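Local coordinates for uncharacterized protein (Legionella pneumophila subsp. pneumophila str. Philadelphia 1, PDB 4RXV) that is of unknown function but carries an N-terminal domain of the RavJ peptidase family, consistent with a papain-like cysteine-protease fold in a Legionella protein, at residues Gln8-Leu13 against Pro180-Leu185; Gln122-Val127 against Val145-Arg150. All blocks are in the same frame, centred on the assembly; numbering follows the deposited sequence. Where two conformers were deposited one is given.

Interaction 1 (Gln8-Leu13 against Pro180-Leu185); sequences QIQERL and PPEQAL
Gln10 and Leu185 bring the two segments together, their CA atoms 5.5 Å apart. Residues 8-13 are regular helix, with Leu13 N bonded to Ile9 O. Pro181-Gln183 form a short 3-10 turn, and Pro181 O takes two backbone bonds, from Leu185 N at 2.8 Å and from Ala184 N at 3.0 Å, which folds the chain back and presents Leu185 to the helix. The apolar part of the contact is a leucine pair: Leu13 CB lies 4.0 Å from Leu185 CD1, and Leu13 CD1 rests on Leu185 CB at 4.1 Å, the two side chains crossing at a slant. Gln10 extends from the helix with CG anti to the backbone N (chi1 -178°), a torsion that carries its methylenes past the Leu185 carbonyl, CG being 3.3 Å from Leu185 O, and takes the amide to the turn at Pro181 and Glu182. The contact seats helix 6-14 on the loop between helix 172-176 and strand 202-206. Leu13 also touches Ser109 and Val112 of helix 105-114, while Leu185 reaches Val175 of helix 172-176, and Ala184 makes a backbone hydrogen bond with Asp171; the leucine pair thus links these two helices.

Interaction 2 (Gln122-Val127 against Val145-Arg150); sequences QYDVAV and VPKGSR
Lys147 reaches back over the strand end to Asp124, its NZ 3.1 Å from Asp124 OD1 in a salt bridge. The ammonium meets this oxygen from above the carboxylate plane, 38° out of it, and the two side chains run nearly perpendicular. A bend at chi2 (-69°) turns the lysine over the start of the neighbouring strand, straight beyond CG: Lys147 CG passes Gln122 O at 3.5 Å and CD lies against Asp124 OD1. Lys147 NZ also gives a 2.8 Å hydrogen bond to a water and a weak one to Arg120 O. Beneath this, Asp124 and Val145 form an antiparallel hydrogen-bonded pair, Asp124 N to Val145 O at 2.8 Å and Val145 N to Asp124 O at 2.9 Å. Their side chains share a face of the sheet, where one conformer of Val145 packs its CG2 on Asp124 CB at 3.6 Å. Tyr123 turns its ring edge to the Val145-Pro146 peptide, with CD1 3.9 Å from Pro146 N. Beyond Pro146 the chain leaves the sheet in a type II turn with positive phi at Gly148, closed by Ser149 N to Pro146 O; Ser149 OG adds a 2.7 Å bond on a lone pair of Pro146 O. The buried Asp124 is gripped through its backbone by the sheet and at its carboxylate by a lysine from the exposed turn, which would probably favour its charged form.

How the interactions relate
From the N terminus, helix 6-14 supplies the first half of interaction 1, whose partner, residues 180-185, follows after 166 intervening residues, beyond helix 172-176. Interaction 2 is nested inside that long loop and closes a much shorter one: 17 residues lie between its segments, and it joins the open end of the beta hairpin formed by strands 123-133 and 136-146. The first contact therefore ties the N-terminal helix to the loop leading toward strand 202-206, the second two middle strands of the four-stranded sheet. Their centres are about 18 Å apart, yet they touch: Ile9 CD1 packs on Tyr123 CE2 at 3.6 Å, joining the helix to the hairpin.

Interaction 1 (Gln8-Leu13 against Pro180-Leu185)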
ATOM      1  N   GLN A   8      16.683   2.005   1.641  1.00 10.86           N
ATOM      2  CA  GLN A   8      16.175   2.656   2.854  1.00 10.46           C
ATOM      3  C   GLN A   8      14.663   2.858   2.795  1.00  9.42           C
ATOM      4  O   GLN A   8      14.012   2.808   3.819  1.00  9.68           O
ATOM      5  CB  GLN A   8      16.880   3.986   3.138  1.00 13.97           C
ATOM      6  CG  GLN A   8      18.192   3.851   3.930  1.00 18.72           C
ATOM      7  CD  GLN A   8      19.198   2.981   3.237  1.00 21.00           C
ATOM      8  OE1 GLN A   8      19.702   3.326   2.160  1.00 19.80           O
ATOM      9  NE2 GLN A   8      19.511   1.844   3.844  1.00 23.95           N
ATOM     10  N   ILE A   9      14.119   3.098   1.603  1.00  8.79           N
ATOM     11  CA  ILE A   9      12.672   3.220   1.445  1.00  8.56           C
ATOM     12  C   ILE A   9      12.039   1.861   1.754  1.00  8.20           C
ATOM     13  O   ILE A   9      11.041   1.757   2.504  1.00  7.91           O
ATOM     14  CB  ILE A   9      12.296   3.709   0.042  1.00  8.48           C
ATOM     15  CG1 ILE A   9      12.905   5.089  -0.214  1.00 10.04           C
ATOM     16  CG2 ILE A   9      10.772   3.740  -0.113  1.00  8.77           C
ATOM     17  CD1 ILE A   9      12.701   5.595  -1.620  1.00 13.62           C
ATOM     18  N   GLN A  10      12.616   0.801   1.206  1.00  8.44           N
ATOM     19  CA  GLN A  10      12.105  -0.535   1.463  1.00  8.03           C
ATOM     20  C   GLN A  10      12.180  -0.879   2.944  1.00  8.49           C
ATOM     21  O   GLN A  10      11.252  -1.460   3.505  1.00  8.79           O
ATOM     22  CB  GLN A  10      12.872  -1.552   0.622  1.00  8.79           C
ATOM     23  CG  GLN A  10      12.405  -2.977   0.775  1.00  8.69           C
ATOM     24  CD  GLN A  10      13.133  -3.878  -0.176  1.00  9.65           C
ATOM     25  OE1 GLN A  10      12.682  -4.144  -1.296  1.00 11.13           O
ATOM     26  NE2 GLN A  10      14.302  -4.282   0.217  1.00 10.58           N
ATOM     27  N   GLU A  11      13.278  -0.512   3.594  1.00  8.79           N
ATOM     28  CA  GLU A  11      13.412  -0.762   5.023  1.00  9.34           C
ATOM     29  C   GLU A  11      12.324  -0.040   5.815  1.00  9.14           C
ATOM     30  O   GLU A  11      11.741  -0.617   6.721  1.00  9.23           O
ATOM     31  CB  GLU A  11      14.799  -0.372   5.518  1.00 11.47           C
ATOM     32  CG  GLU A  11      15.879  -1.362   5.107  1.00 18.60           C
ATOM     33  CD  GLU A  11      15.595  -2.800   5.586  1.00 22.82           C
ATOM     34  OE1 GLU A  11      15.103  -2.956   6.739  1.00 23.54           O
ATOM     35  OE2 GLU A  11      15.842  -3.775   4.806  1.00 22.91           O
ATOM     36  N   ARG A  12      12.031   1.212   5.462  1.00  8.42           N
ATOM     37  CA  ARG A  12      10.976   1.965   6.129  1.00  8.58           C
ATOM     38  C   ARG A  12       9.625   1.235   5.972  1.00  7.79           C
ATOM     39  O   ARG A  12       8.835   1.178   6.912  1.00  8.19           O
ATOM     40  CB  ARG A  12      10.877   3.376   5.565  1.00  8.89           C
ATOM     41  CG  ARG A  12       9.672   4.167   6.068  1.00  8.84           C
ATOM     42  CD  ARG A  12       9.734   4.426   7.572  1.00  9.11           C
ATOM     43  NE  ARG A  12       8.560   5.122   8.074  1.00  9.17           N
ATOM     44  CZ  ARG A  12       7.486   4.518   8.550  1.00  8.96           C
ATOM     45  NH1 ARG A  12       7.391   3.201   8.554  1.00  8.76           N
ATOM     46  NH2 ARG A  12       6.495   5.247   9.005  1.00  9.55           N
ATOM     47  N   LEU A  13       9.346   0.712   4.786  1.00  7.32           N
ATOM     48  CA  LEU A  13       8.095  -0.004   4.551  1.00  7.29           C
ATOM     49  C   LEU A  13       8.083  -1.348   5.286  1.00  7.07           C
ATOM     50  O   LEU A  13       7.023  -1.765   5.771  1.00  8.15           O
ATOM     51  CB  LEU A  13       7.910  -0.188   3.043  1.00  7.36           C
ATOM     52  CG  LEU A  13       7.668   1.109   2.273  1.00  7.80           C
ATOM     53  CD1 LEU A  13       7.947   0.932   0.794  1.00  7.95           C
ATOM     54  CD2 LEU A  13       6.228   1.621   2.483  1.00  8.19           C
ATOM     55  N   PRO A 180       7.345 -11.501  -0.673  1.00  9.30           N
ATOM     56  CA  PRO A 180       8.392 -10.809   0.073  1.00  9.85           C
ATOM     57  C   PRO A 180       8.543  -9.337  -0.319  1.00  9.18           C
ATOM     58  O   PRO A 180       8.094  -8.911  -1.389  1.00  9.21           O
ATOM     59  CB  PRO A 180       9.656 -11.574  -0.324  1.00 11.88           C
ATOM     60  CG  PRO A 180       9.341 -12.095  -1.700  1.00 12.06           C
ATOM     61  CD  PRO A 180       7.882 -12.434  -1.676  1.00 10.44           C
ATOM     62  N   PRO A 181       9.210  -8.550   0.533  1.00  8.54           N
ATOM     63  CA  PRO A 181       9.432  -7.137   0.205  1.00  9.04           C
ATOM     64  C   PRO A 181      10.070  -6.938  -1.162  1.00  8.11           C
ATOM     65  O   PRO A 181       9.804  -5.925  -1.827  1.00  8.15           O
ATOM     66  CB  PRO A 181      10.330  -6.643   1.364  1.00  9.76           C
ATOM     67  CG  PRO A 181      10.012  -7.549   2.503  1.00 12.07           C
ATOM     68  CD  PRO A 181       9.732  -8.892   1.866  1.00  9.73           C
ATOM     69  N   GLU A 182      10.934  -7.854  -1.562  1.00  8.17           N
ATOM     70  CA  GLU A 182      11.662  -7.704  -2.818  1.00  8.77           C
ATOM     71  C   GLU A 182      10.761  -7.845  -4.045  1.00  8.41           C
ATOM     72  O   GLU A 182      11.191  -7.588  -5.161  1.00  9.41           O
ATOM     73  CB  GLU A 182      12.807  -8.699  -2.890  1.00  9.64           C
ATOM     74  CG  GLU A 182      13.878  -8.473  -1.844  1.00 10.29           C
ATOM     75  CD  GLU A 182      13.532  -9.009  -0.464  1.00 10.81           C
ATOM     76  OE1 GLU A 182      12.531  -9.751  -0.287  1.00 10.74           O
ATOM     77  OE2 GLU A 182      14.320  -8.718   0.466  1.00 12.07           O
ATOM     78  N   GLN A 183       9.525  -8.284  -3.830  0.53  8.42           N
ATOM     79  CA  GLN A 183       8.526  -8.354  -4.890  0.53  9.28           C
ATOM     80  C   GLN A 183       7.419  -7.324  -4.749  0.53  8.09           C
ATOM     81  O   GLN A 183       6.465  -7.362  -5.517  0.53  8.37           O
ATOM     82  CB  GLN A 183       7.887  -9.739  -4.918  0.53 14.39           C
ATOM     83  CG  GLN A 183       8.823 -10.812  -5.406  0.53 23.30           C
ATOM     84  CD  GLN A 183       8.179 -12.184  -5.435  0.53 38.61           C
ATOM     85  OE1 GLN A 183       6.986 -12.338  -5.168  0.53 55.41           O
ATOM     86  NE2 GLN A 183       8.979 -13.200  -5.756  0.53 35.50           N
ATOM     87  N   ALA A 184       7.532  -6.397  -3.795  1.00  7.82           N
ATOM     88  CA  ALA A 184       6.382  -5.552  -3.470  1.00  7.12           C
ATOM     89  C   ALA A 184       6.686  -4.191  -2.887  1.00  7.47           C
ATOM     90  O   ALA A 184       5.854  -3.306  -3.028  1.00  8.71           O
ATOM     91  CB  ALA A 184       5.473  -6.300  -2.510  1.00  8.48           C
ATOM     92  N   LEU A 185       7.783  -4.013  -2.173  1.00  7.46           N
ATOM     93  CA  LEU A 185       8.014  -2.783  -1.405  1.00  7.85           C
ATOM     94  C   LEU A 185       9.182  -1.988  -2.004  1.00  7.70           C
ATOM     95  O   LEU A 185      10.352  -2.199  -1.654  1.00  8.05           O
ATOM     96  CB  LEU A 185       8.248  -3.081   0.073  1.00  7.72           C
ATOM     97  CG  LEU A 185       7.089  -3.794   0.793  1.00  7.76           C
ATOM     98  CD1 LEU A 185       7.421  -4.058   2.244  1.00  9.06           C
ATOM     99  CD2 LEU A 185       5.766  -3.006   0.674  1.00  8.25           C
TER

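Interaction 2 (Gln122-Val127 against Val145-Arg150)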
ATOM      1  N   GLN A 122      13.072  13.596  -3.470  1.00 13.07           N
ATOM      2  CA  GLN A 122      13.587  12.672  -4.469  1.00 11.61           C
ATOM      3  C   GLN A 122      12.503  12.092  -5.386  1.00 11.14           C
ATOM      4  O   GLN A 122      12.774  11.849  -6.568  1.00 12.73           O
ATOM      5  CB  GLN A 122      14.350  11.547  -3.767  1.00 12.45           C
ATOM      6  CG  GLN A 122      14.972  10.471  -4.656  1.00 12.55           C
ATOM      7  CD  GLN A 122      16.129  10.957  -5.519  1.00 14.84           C
ATOM      8  OE1 GLN A 122      16.377  12.149  -5.663  1.00 16.89           O
ATOM      9  NE2 GLN A 122      16.864  10.008  -6.076  1.00 15.84           N
ATOM     10  N   TYR A 123      11.294  11.878  -4.861  1.00  9.52           N
ATOM     11  CA  TYR A 123      10.229  11.245  -5.603  1.00  9.52           C
ATOM     12  C   TYR A 123       8.935  12.009  -5.439  1.00 10.26           C
ATOM     13  O   TYR A 123       8.684  12.592  -4.397  1.00 12.74           O
ATOM     14  CB  TYR A 123      10.002   9.809  -5.088  1.00  9.69           C
ATOM     15  CG  TYR A 123      11.114   8.832  -5.379  1.00  8.86           C
ATOM     16  CD1 TYR A 123      11.252   8.273  -6.632  1.00  9.76           C
ATOM     17  CD2 TYR A 123      12.015   8.450  -4.406  1.00  9.34           C
ATOM     18  CE1 TYR A 123      12.267   7.363  -6.903  1.00  9.74           C
ATOM     19  CE2 TYR A 123      13.035   7.561  -4.677  1.00  9.77           C
ATOM     20  CZ  TYR A 123      13.160   7.023  -5.927  1.00  9.80           C
ATOM     21  OH  TYR A 123      14.189   6.141  -6.158  1.00 10.63           O
ATOM     22  N   ASP A 124       8.098  11.933  -6.467  1.00  9.53           N
ATOM     23  CA  ASP A 124       6.679  12.216  -6.335  1.00 10.28           C
ATOM     24  C   ASP A 124       5.958  10.892  -6.048  1.00  9.59           C
ATOM     25  O   ASP A 124       6.481   9.808  -6.334  1.00 10.18           O
ATOM     26  CB  ASP A 124       6.134  12.856  -7.618  1.00 13.51           C
ATOM     27  CG  ASP A 124       6.793  14.176  -7.955  1.00 19.48           C
ATOM     28  OD1 ASP A 124       6.862  15.043  -7.069  1.00 20.56           O
ATOM     29  OD2 ASP A 124       7.190  14.374  -9.132  1.00 23.00           O
ATOM     30  N   VAL A 125       4.758  10.979  -5.464  1.00  8.88           N
ATOM     31  CA  VAL A 125       3.981   9.801  -5.092  1.00  9.09           C
ATOM     32  C   VAL A 125       2.727   9.787  -5.929  1.00  8.35           C
ATOM     33  O   VAL A 125       2.106  10.830  -6.145  1.00 10.64           O
ATOM     34  CB  VAL A 125       3.646   9.828  -3.590  1.00 10.38           C
ATOM     35  CG1 VAL A 125       2.771   8.646  -3.211  1.00 11.98           C
ATOM     36  CG2 VAL A 125       4.917   9.785  -2.767  1.00 10.97           C
ATOM     37  N   ALA A 126       2.345   8.613  -6.410  1.00  7.59           N
ATOM     38  CA  ALA A 126       1.082   8.463  -7.115  1.00  7.90           C
ATOM     39  C   ALA A 126       0.362   7.237  -6.590  1.00  7.62           C
ATOM     40  O   ALA A 126       0.986   6.313  -6.059  1.00  8.07           O
ATOM     41  CB  ALA A 126       1.287   8.350  -8.611  1.00  8.11           C
ATOM     42  N   VAL A 127      -0.944   7.224  -6.747  1.00  7.24           N
ATOM     43  CA  VAL A 127      -1.751   6.038  -6.429  1.00  7.31           C
ATOM     44  C   VAL A 127      -2.569   5.710  -7.657  1.00  7.48           C
ATOM     45  O   VAL A 127      -3.205   6.603  -8.246  1.00  8.22           O
ATOM     46  CB  VAL A 127      -2.648   6.271  -5.196  1.00  8.37           C
ATOM     47  CG1 VAL A 127      -3.473   5.007  -4.884  1.00  9.79           C
ATOM     48  CG2 VAL A 127      -1.812   6.671  -3.998  1.00  8.58           C
ATOM     49  N   VAL A 145       7.622   8.007  -8.260  0.53  8.80           N
ATOM     50  CA  VAL A 145       8.120   8.390  -9.577  0.53 10.06           C
ATOM     51  C   VAL A 145       9.189   9.455  -9.410  0.53 10.84           C
ATOM     52  O   VAL A 145       9.078  10.318  -8.564  0.53 10.81           O
ATOM     53  CB  VAL A 145       6.990   8.870 -10.527  0.53 12.10           C
ATOM     54  CG1 VAL A 145       6.015   7.714 -10.811  0.53 13.02           C
ATOM     55  CG2 VAL A 145       6.259  10.079  -9.980  0.53 11.19           C
ATOM     56  N   PRO A 146      10.256   9.385 -10.206  1.00 14.32           N
ATOM     57  CA  PRO A 146      11.288  10.403 -10.078  1.00 15.74           C
ATOM     58  C   PRO A 146      10.715  11.793 -10.310  1.00 14.53           C
ATOM     59  O   PRO A 146       9.831  11.994 -11.131  1.00 15.89           O
ATOM     60  CB  PRO A 146      12.295  10.010 -11.160  1.00 20.27           C
ATOM     61  CG  PRO A 146      12.124   8.536 -11.292  1.00 21.65           C
ATOM     62  CD  PRO A 146      10.660   8.314 -11.133  1.00 19.06           C
ATOM     63  N   LYS A 147      11.206  12.751  -9.538  1.00 15.05           N
ATOM     64  CA  LYS A 147      10.771  14.134  -9.654  1.00 16.76           C
ATOM     65  C   LYS A 147      10.766  14.590 -11.095  1.00 16.38           C
ATOM     66  O   LYS A 147      11.766  14.410 -11.791  1.00 17.26           O
ATOM     67  CB  LYS A 147      11.756  15.024  -8.901  1.00 21.11           C
ATOM     68  CG  LYS A 147      11.592  15.001  -7.427  1.00 24.73           C
ATOM     69  CD  LYS A 147      10.312  15.663  -7.034  1.00 25.64           C
ATOM     70  CE  LYS A 147      10.246  15.835  -5.550  1.00 27.89           C
ATOM     71  NZ  LYS A 147       8.939  16.388  -5.172  1.00 28.06           N
ATOM     72  N   GLY A 148       9.680  15.235 -11.524  1.00 19.13           N
ATOM     73  CA  GLY A 148       9.595  15.752 -12.878  1.00 22.06           C
ATOM     74  C   GLY A 148       8.540  15.008 -13.663  1.00 22.90           C
ATOM     75  O   GLY A 148       7.984  15.516 -14.634  1.00 26.38           O
ATOM     76  N   SER A 149       8.250  13.794 -13.224  1.00 20.87           N
ATOM     77  CA  SER A 149       7.294  12.941 -13.930  1.00 25.19           C
ATOM     78  C   SER A 149       5.849  13.440 -13.841  1.00 23.58           C
ATOM     79  O   SER A 149       5.418  13.935 -12.807  1.00 25.46           O
ATOM     80  CB  SER A 149       7.344  11.515 -13.373  1.00 29.38           C
ATOM     81  OG  SER A 149       8.662  10.996 -13.374  1.00 31.10           O
ATOM     82  N   ARG A 150       5.101  13.288 -14.931  1.00 20.39           N
ATOM     83  CA  ARG A 150       3.660  13.497 -14.904  1.00 18.49           C
ATOM     84  C   ARG A 150       3.020  12.298 -15.566  1.00 16.36           C
ATOM     85  O   ARG A 150       3.255  12.020 -16.749  1.00 18.98           O
ATOM     86  CB  ARG A 150       3.260  14.763 -15.653  1.00 21.01           C
TER
HETATM   87  O   HOH W   1      14.372  11.946  -8.549  1.00 35.99           O
HETATM   88  O   HOH W   2       7.107  15.392  -3.254  1.00 29.07           O